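Local coordinates for ThiJ/pfpI family protein (Bacillus anthracis, PDB 3EFE) that is of unknown function but belongs to the DJ-1/PfpI family, whose fold is related to that of class I glutamine amidotransferases, and may act as a chaperone, at residues G153-D158 against A173-K178; G122-R127 against L161-G166; G105-A110 against K178-F183. All coordinates share one frame; numbering follows the deposited sequence.

Interaction 1 of 3, residues G153-D158 against A173-K178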
loop_
_atom_site.group_PDB
_atom_site.type_symbol
_atom_site.label_atom_id
_atom_site.label_comp_id
_atom_site.label_asym_id
_atom_site.label_seq_id
_atom_site.Cartn_x
_atom_site.Cartn_y
_atom_site.Cartn_z
ATOM N N GLY D 153 -3.612 16.531 12.545
ATOM C CA GLY D 153 -2.946 15.902 11.433
ATOM C C GLY D 153 -3.948 15.802 10.341
ATOM O O GLY D 153 -4.597 16.782 10.059
ATOM N N PRO D 154 -4.108 14.630 9.716
ATOM C CA PRO D 154 -3.635 13.273 10.002
ATOM C C PRO D 154 -2.135 12.975 9.721
ATOM O O PRO D 154 -1.728 11.846 9.891
ATOM C CB PRO D 154 -4.505 12.429 9.039
ATOM C CG PRO D 154 -4.507 13.343 7.761
ATOM C CD PRO D 154 -4.833 14.680 8.416
ATOM N N ALA D 155 -1.384 13.937 9.205
ATOM C CA ALA D 155 0.075 13.894 9.071
ATOM C C ALA D 155 0.653 15.248 9.527
ATOM O O ALA D 155 0.095 16.331 9.221
ATOM C CB ALA D 155 0.537 13.533 7.571
ATOM N N VAL D 156 1.762 15.168 10.255
ATOM C CA VAL D 156 2.394 16.319 10.896
ATOM C C VAL D 156 3.902 16.151 10.693
ATOM O O VAL D 156 4.467 15.038 10.840
ATOM C CB VAL D 156 2.114 16.351 12.482
ATOM C CG1 VAL D 156 3.015 17.356 13.230
ATOM C CG2 VAL D 156 0.589 16.514 12.846
ATOM N N SER D 157 4.559 17.275 10.419
ATOM C CA SER D 157 6.023 17.318 10.190
ATOM C C SER D 157 6.687 18.358 11.090
ATOM O O SER D 157 6.227 19.461 11.139
ATOM C CB SER D 157 6.349 17.635 8.720
ATOM O OG SER D 157 7.722 17.357 8.467
ATOM N N ASP D 158 7.756 17.941 11.783
ATOM C CA ASP D 158 8.532 18.739 12.732
ATOM C C ASP D 158 10.024 18.408 12.672
ATOM O O ASP D 158 10.464 17.382 13.202
ATOM C CB ASP D 158 8.070 18.519 14.184
ATOM C CG ASP D 158 8.685 19.541 15.159
ATOM O OD1 ASP D 158 9.026 20.703 14.696
ATOM O OD2 ASP D 158 8.828 19.207 16.373
ATOM N N ALA D 173 3.023 10.026 3.046
ATOM C CA ALA D 173 4.004 9.904 1.931
ATOM C C ALA D 173 4.386 11.287 1.415
ATOM O O ALA D 173 5.537 11.572 1.152
ATOM C CB ALA D 173 3.427 9.023 0.791
ATOM N N MET D 174 3.389 12.153 1.331
ATOM C CA MET D 174 3.566 13.510 0.903
ATOM C C MET D 174 4.477 14.293 1.800
ATOM O O MET D 174 5.325 15.014 1.328
ATOM C CB MET D 174 2.197 14.199 0.778
ATOM C CG MET D 174 2.246 15.525 -0.040
ATOM S SD MET D 174 1.868 16.923 0.975
ATOM C CE MET D 174 3.153 16.971 2.162
ATOM N N GLU D 175 4.290 14.181 3.105
ATOM C CA GLU D 175 5.123 14.880 4.074
ATOM C C GLU D 175 6.529 14.344 4.085
ATOM O O GLU D 175 7.446 15.126 4.200
ATOM C CB GLU D 175 4.521 14.771 5.543
ATOM C CG GLU D 175 3.147 15.486 5.795
ATOM C CD GLU D 175 3.223 16.993 5.651
ATOM O OE1 GLU D 175 4.356 17.527 5.522
ATOM O OE2 GLU D 175 2.141 17.644 5.622
ATOM N N VAL D 176 6.730 13.030 3.986
ATOM C CA VAL D 176 8.101 12.491 3.941
ATOM C C VAL D 176 8.794 12.975 2.702
ATOM O O VAL D 176 9.936 13.443 2.760
ATOM C CB VAL D 176 8.166 10.943 3.990
ATOM C CG1 VAL D 176 9.612 10.437 3.859
ATOM C CG2 VAL D 176 7.591 10.485 5.252
ATOM N N LEU D 177 8.068 12.925 1.594
ATOM C CA LEU D 177 8.610 13.237 0.264
ATOM C C LEU D 177 9.106 14.679 0.219
ATOM O O LEU D 177 10.167 14.953 -0.318
ATOM C CB LEU D 177 7.553 12.980 -0.816
ATOM C CG LEU D 177 7.578 11.709 -1.710
ATOM C CD1 LEU D 177 8.664 10.654 -1.444
ATOM C CD2 LEU D 177 6.223 11.087 -1.862
ATOM N N LYS D 178 8.300 15.567 0.800
ATOM C CA LYS D 178 8.574 16.959 0.965
ATOM C C LYS D 178 9.731 17.196 1.917
ATOM O O LYS D 178 10.591 17.933 1.603
ATOM C CB LYS D 178 7.340 17.624 1.513
ATOM C CG LYS D 178 7.357 19.132 1.565
ATOM C CD LYS D 178 5.893 19.494 1.859
ATOM C CE LYS D 178 5.636 20.969 1.967
ATOM N NZ LYS D 178 6.227 21.524 3.276
HETATM O O HOH W 1 6.921 17.443 5.172
#

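Interaction 2 of 3, residues G122-R127 against L161-G166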
loop_
_atom_site.group_PDB
_atom_site.type_symbol
_atom_site.label_atom_id
_atom_site.label_comp_id
_atom_site.label_asym_id
_atom_site.label_seq_id
_atom_site.Cartn_x
_atom_site.Cartn_y
_atom_site.Cartn_z
ATOM N N GLY D 122 9.336 8.654 25.118
ATOM C CA GLY D 122 9.525 10.051 25.474
ATOM C C GLY D 122 9.731 10.946 24.287
ATOM O O GLY D 122 9.791 12.211 24.428
ATOM N N TYR D 123 9.869 10.339 23.092
ATOM C CA TYR D 123 10.424 11.130 21.956
ATOM C C TYR D 123 9.459 12.157 21.367
ATOM O O TYR D 123 9.913 13.076 20.687
ATOM C CB TYR D 123 10.927 10.267 20.826
ATOM C CG TYR D 123 11.901 9.133 21.124
ATOM C CD1 TYR D 123 12.995 9.308 21.921
ATOM C CD2 TYR D 123 11.764 7.894 20.481
ATOM C CE1 TYR D 123 13.923 8.267 22.106
ATOM C CE2 TYR D 123 12.671 6.859 20.676
ATOM C CZ TYR D 123 13.764 7.073 21.468
ATOM O OH TYR D 123 14.670 6.049 21.668
ATOM N N LEU D 124 8.155 12.027 21.611
ATOM C CA LEU D 124 7.140 13.014 21.138
ATOM C C LEU D 124 6.762 14.086 22.226
ATOM O O LEU D 124 5.786 14.873 22.125
ATOM C CB LEU D 124 5.870 12.258 20.680
ATOM C CG LEU D 124 5.950 11.069 19.694
ATOM C CD1 LEU D 124 4.557 10.632 19.315
ATOM C CD2 LEU D 124 6.751 11.352 18.392
ATOM N N ASP D 125 7.520 14.060 23.315
ATOM C CA ASP D 125 7.225 14.904 24.468
ATOM C C ASP D 125 7.417 16.326 24.120
ATOM O O ASP D 125 6.707 17.137 24.680
ATOM C CB ASP D 125 8.112 14.557 25.674
ATOM C CG ASP D 125 7.622 13.340 26.415
ATOM O OD1 ASP D 125 6.624 12.763 25.946
ATOM O OD2 ASP D 125 8.222 12.947 27.445
ATOM N N THR D 126 8.342 16.638 23.186
ATOM C CA THR D 126 8.584 18.032 22.811
ATOM C C THR D 126 8.696 18.233 21.292
ATOM O O THR D 126 9.302 19.217 20.826
ATOM C CB THR D 126 9.794 18.642 23.592
ATOM O OG1 THR D 126 10.837 17.660 23.732
ATOM C CG2 THR D 126 9.349 19.127 25.030
ATOM N N ARG D 127 8.079 17.326 20.521
ATOM C CA ARG D 127 7.941 17.534 19.064
ATOM C C ARG D 127 6.463 17.576 18.657
ATOM O O ARG D 127 5.656 16.869 19.261
ATOM C CB ARG D 127 8.660 16.419 18.332
ATOM C CG ARG D 127 10.075 16.288 18.709
ATOM C CD ARG D 127 10.664 15.063 18.112
ATOM N NE ARG D 127 12.015 15.328 17.629
ATOM C CZ ARG D 127 13.125 14.831 18.175
ATOM N NH1 ARG D 127 14.301 15.209 17.634
ATOM N NH2 ARG D 127 13.075 13.970 19.230
ATOM N N LEU D 161 11.252 14.656 12.071
ATOM C CA LEU D 161 10.262 13.649 12.438
ATOM C C LEU D 161 8.961 13.896 11.667
ATOM O O LEU D 161 8.442 15.014 11.626
ATOM C CB LEU D 161 9.976 13.690 13.932
ATOM C CG LEU D 161 8.843 12.771 14.416
ATOM C CD1 LEU D 161 9.345 11.321 14.635
ATOM C CD2 LEU D 161 8.221 13.350 15.674
ATOM N N VAL D 162 8.445 12.840 11.047
ATOM C CA VAL D 162 7.102 12.866 10.469
ATOM C C VAL D 162 6.290 11.752 11.166
ATOM O O VAL D 162 6.737 10.621 11.277
ATOM C CB VAL D 162 7.133 12.704 8.893
ATOM C CG1 VAL D 162 5.756 12.750 8.339
ATOM C CG2 VAL D 162 7.995 13.803 8.260
ATOM N N THR D 163 5.124 12.116 11.685
ATOM C CA THR D 163 4.143 11.153 12.249
ATOM C C THR D 163 2.805 11.269 11.476
ATOM O O THR D 163 2.462 12.315 10.903
ATOM C CB THR D 163 3.893 11.395 13.706
ATOM O OG1 THR D 163 3.665 12.790 13.879
ATOM C CG2 THR D 163 5.060 10.903 14.552
ATOM N N ALA D 164 2.051 10.194 11.473
ATOM C CA ALA D 164 0.775 10.229 10.786
ATOM C C ALA D 164 -0.156 9.191 11.365
ATOM O O ALA D 164 0.266 8.178 11.904
ATOM C CB ALA D 164 0.970 9.957 9.261
ATOM N N SER D 165 -1.426 9.420 11.174
ATOM C CA SER D 165 -2.399 8.379 11.318
ATOM C C SER D 165 -2.295 7.264 10.253
ATOM O O SER D 165 -1.958 7.561 9.145
ATOM C CB SER D 165 -3.808 8.991 11.269
ATOM O OG SER D 165 -4.733 8.031 11.699
ATOM N N GLY D 166 -2.693 6.016 10.605
ATOM C CA GLY D 166 -2.768 4.873 9.733
ATOM C C GLY D 166 -3.746 5.000 8.594
ATOM O O GLY D 166 -3.522 4.419 7.486
#

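Interaction 3 of 3, residues G105-A110 against K178-F183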
loop_
_atom_site.group_PDB
_atom_site.type_symbol
_atom_site.label_atom_id
_atom_site.label_comp_id
_atom_site.label_asym_id
_atom_site.label_seq_id
_atom_site.Cartn_x
_atom_site.Cartn_y
_atom_site.Cartn_z
ATOM N N GLY D 105 20.367 13.356 13.384
ATOM C CA GLY D 105 19.536 14.090 12.403
ATOM C C GLY D 105 18.937 13.208 11.324
ATOM O O GLY D 105 18.550 13.679 10.269
ATOM N N THR D 106 18.812 11.915 11.605
ATOM C CA THR D 106 18.166 11.045 10.629
ATOM C C THR D 106 16.664 11.343 10.637
ATOM O O THR D 106 16.089 11.547 11.709
ATOM C CB THR D 106 18.474 9.575 10.844
ATOM O OG1 THR D 106 17.324 8.929 11.269
ATOM C CG2 THR D 106 19.553 9.347 11.817
ATOM N N ILE D 107 16.066 11.506 9.441
ATOM C CA ILE D 107 14.616 11.766 9.291
ATOM C C ILE D 107 13.902 10.456 9.686
ATOM O O ILE D 107 14.168 9.406 9.102
ATOM C CB ILE D 107 14.212 12.121 7.832
ATOM C CG1 ILE D 107 15.117 13.218 7.237
ATOM C CG2 ILE D 107 12.691 12.430 7.686
ATOM C CD1 ILE D 107 15.224 14.456 8.023
ATOM N N VAL D 108 13.066 10.506 10.716
ATOM C CA VAL D 108 12.266 9.326 11.083
ATOM C C VAL D 108 10.791 9.572 10.813
ATOM O O VAL D 108 10.235 10.597 11.174
ATOM C CB VAL D 108 12.595 8.659 12.510
ATOM C CG1 VAL D 108 13.653 9.407 13.242
ATOM C CG2 VAL D 108 11.312 8.322 13.310
ATOM N N ALA D 109 10.204 8.631 10.087
ATOM C CA ALA D 109 8.834 8.721 9.594
ATOM C C ALA D 109 8.109 7.530 10.206
ATOM O O ALA D 109 8.460 6.387 9.841
ATOM C CB ALA D 109 8.815 8.625 8.065
ATOM N N ALA D 110 7.166 7.813 11.141
ATOM C CA ALA D 110 6.370 6.816 11.921
ATOM C C ALA D 110 4.906 6.948 11.595
ATOM O O ALA D 110 4.369 8.028 11.571
ATOM C CB ALA D 110 6.526 7.038 13.417
ATOM N N LYS D 178 8.300 15.567 0.800
ATOM C CA LYS D 178 8.574 16.959 0.965
ATOM C C LYS D 178 9.731 17.196 1.917
ATOM O O LYS D 178 10.591 17.933 1.603
ATOM C CB LYS D 178 7.340 17.624 1.513
ATOM C CG LYS D 178 7.357 19.132 1.565
ATOM C CD LYS D 178 5.893 19.494 1.859
ATOM C CE LYS D 178 5.636 20.969 1.967
ATOM N NZ LYS D 178 6.227 21.524 3.276
ATOM N N LYS D 179 9.763 16.554 3.070
ATOM C CA LYS D 179 10.884 16.747 3.999
ATOM C C LYS D 179 12.199 16.453 3.305
ATOM O O LYS D 179 13.087 17.225 3.422
ATOM C CB LYS D 179 10.723 15.867 5.285
ATOM C CG LYS D 179 11.810 16.004 6.394
ATOM C CD LYS D 179 11.814 17.396 7.089
ATOM C CE LYS D 179 13.305 17.985 7.390
ATOM N NZ LYS D 179 13.406 19.455 8.010
ATOM N N ILE D 180 12.330 15.321 2.599
ATOM C CA ILE D 180 13.607 14.942 1.956
ATOM C C ILE D 180 13.920 15.595 0.593
ATOM O O ILE D 180 14.999 15.356 -0.009
ATOM C CB ILE D 180 13.767 13.396 1.883
ATOM C CG1 ILE D 180 12.835 12.741 0.841
ATOM C CG2 ILE D 180 13.521 12.748 3.302
ATOM C CD1 ILE D 180 13.254 11.357 0.521
ATOM N N ASP D 181 12.972 16.398 0.108
ATOM C CA ASP D 181 13.162 17.315 -1.027
ATOM C C ASP D 181 13.608 16.638 -2.338
ATOM O O ASP D 181 14.615 17.005 -2.987
ATOM C CB ASP D 181 14.115 18.435 -0.642
ATOM C CG ASP D 181 13.949 19.663 -1.535
ATOM O OD1 ASP D 181 12.774 19.999 -1.809
ATOM O OD2 ASP D 181 14.969 20.274 -1.944
ATOM N N VAL D 182 12.801 15.658 -2.722
ATOM C CA VAL D 182 13.102 14.682 -3.730
ATOM C C VAL D 182 12.228 14.930 -5.002
ATOM O O VAL D 182 12.611 14.637 -6.100
ATOM C CB VAL D 182 12.977 13.359 -3.014
ATOM C CG1 VAL D 182 11.544 12.783 -3.070
ATOM C CG2 VAL D 182 14.093 12.454 -3.353
ATOM N N PHE D 183 11.088 15.571 -4.824
ATOM C CA PHE D 183 10.208 16.017 -5.884
ATOM C C PHE D 183 10.344 17.518 -5.866
ATOM O O PHE D 183 10.759 18.069 -4.877
ATOM C CB PHE D 183 8.704 15.713 -5.585
ATOM C CG PHE D 183 8.261 14.265 -5.762
ATOM C CD1 PHE D 183 9.116 13.200 -5.621
ATOM C CD2 PHE D 183 6.908 13.982 -5.985
ATOM C CE1 PHE D 183 8.619 11.887 -5.729
ATOM C CE2 PHE D 183 6.439 12.710 -6.104
ATOM C CZ PHE D 183 7.272 11.662 -5.989
#

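Interaction 1 of 3, residues G153-D158 against A173-K178
Ser157 on strand 155-158 and Glu175 on helix 169-179 bring their CA atoms to 6.6 Å, the closest pair of CA atoms across the contact between an outermost strand of the main sheet and the helix lying against it. With the alternation of an extended strand, Ala155 and Ser157 both turn their CB atoms toward the helix, while Val156 faces the other way. From segment 173-178 it is Glu175 that makes the contact. Its chain bends at chi2 (-65°), turning the carboxylate alongside the strand toward Ser157. The methyl of Ala155 meets the aliphatic part of that chain, CB to Glu175 CG at 3.7 Å. Farther out, Glu175 OE1 lies 3.8 Å from Ser157 CB, a packing contact. Both Ser157 and Glu175 also rest on Val162 of the neighbouring strand 161-164.

The polar link runs through a water. It donates to Glu175 OE1 at 2.6 Å and to the same residue's backbone O, also at 2.6 Å, so the carboxylate is tied back to its own helix. Ser157 OG, anti to its backbone N (chi1 -166°), reaches that water through a weak bond of 3.4 Å. No direct hydrogen bond joins strand to helix: the glutamate packs with its methylenes, and its charge is probably eased by the water on OE1 at the partly exposed margin of the sheet.

Interaction 2 of 3, residues G122-R127 against L161-G166
Leu124 and Leu161 meet methyl to methyl, with the two CD2 atoms 3.7 Å apart and the side chains crossing at about a right angle. The same Leu161 methyl also takes the aliphatic part of Arg127, CD2 lying 3.9 Å from Arg127 CD and 4.1 Å from Arg127 CB, so one branch of the strand leucine serves two residues of the loop, which approach it from directions about a right angle apart. Its chi1 of 174° swings CG away from the backbone N and sends the branch out toward segment 122-127. Leu124 CD2 makes a second, looser contact with the strand, 4.2 Å from Thr163 CG2. Leu118 of helix 113-119 touches both leucines and extends the apolar cluster.

Leu161 and Thr163 are alternate residues of strand 161-164, a parallel neighbour of strand 107-111 in the central sheet of this Rossmann-like alpha/beta fold, and both face the side on which helix 113-119 packs. The chain leaves that helical region through a Schellman motif at Gly122 and goes straight into a type I beta turn, Gly122 to Asp125, closed by Asp125 N to Gly122 O at 3.1 Å. Leu124 lies in the turn and Arg127 two residues after it, and both side chains meet the strand.

No hydrogen bond passes between the two segments, and the polar groups look elsewhere. Thr163 keeps its methyl for Leu124 while OG1 is hydrogen-bonded to Thr130 N. Asp125 OD1, in the turn, is hydrogen-bonded to Lys145 N. The Arg127 chain, bent at chi3 (140°), runs past Leu161 and away from the backbone of 124-127, with Tyr123 O at the edge of the guanidinium and in its plane.

Interaction 3 of 3, residues G105-A110 against K178-F183
Ile107 packs against Lys179 and Ile180 where helix 169-179 runs out, its CG2 methyl lying 3.9 Å from Lys179 CG. The two side chains run obliquely across one another. Ile107 CD1 touches the lysine at two places, 4.1 Å from Lys179 CG and 4.1 Å from Lys179 CE, because the lysine chain is bent at chi2 (67°) and again at chi3 (-140°) and so curves round the end of the isoleucine. The ammonium group has no part in this; the methylenes of an otherwise exposed lysine do the work. A looser apolar contact joins Ile107 CG1 to Ile180 CG2 at 4.3 Å. With chi1 at -49°, the isoleucine's CG2 stands anti to the backbone N and meets the lysine, while CG1 faces Ile180 and CD1 reaches the lysine chain.

Strand 107-111 lies in the interior of the parallel part of the sheet, between strands 77-80 and 161-164, and helix 169-179 covers one face of it in the layered alpha/beta/alpha manner of the DJ-1/PfpI fold. Ala109, two residues along, faces the same helix and meets Phe172 and Val176; Leu77 packs beside Ile107 from the adjoining strand.

No hydrogen bond crosses the contact; the backbone of 105-110 is bonded to the neighbouring strands, Ile107 with Leu78 and Val108 with Val162. Gly105, with positive phi, is the C-prime residue of the Schellman motif that ends helix 92-104, just ahead of the strand. Another Schellman motif, at Asp181, ends the facing helix, and Asp181 N bonds to Lys178 O at 3.2 Å.

In the fold
Going from the N terminus, 105-110 comes first and waits for 178-183, so interaction 3 closes the longest loop and holds both other contacts within it. Segment 122-127 follows and pairs with 161-166 in interaction 2, but 153-158 intervenes and pairs only later with 173-178, so interactions 1 and 2 cross. The three lie in the part of the main sheet that ends in strand 155-158: strands 107-111, 161-164 and 155-158 lie side by side, joined by backbone bonds such as Val162 N to Val108 O and Val162 O to Ala110 N. Interactions 1 and 3 fasten helix 169-179 to one face; interaction 2 brings the loop after helix 113-119 onto the other.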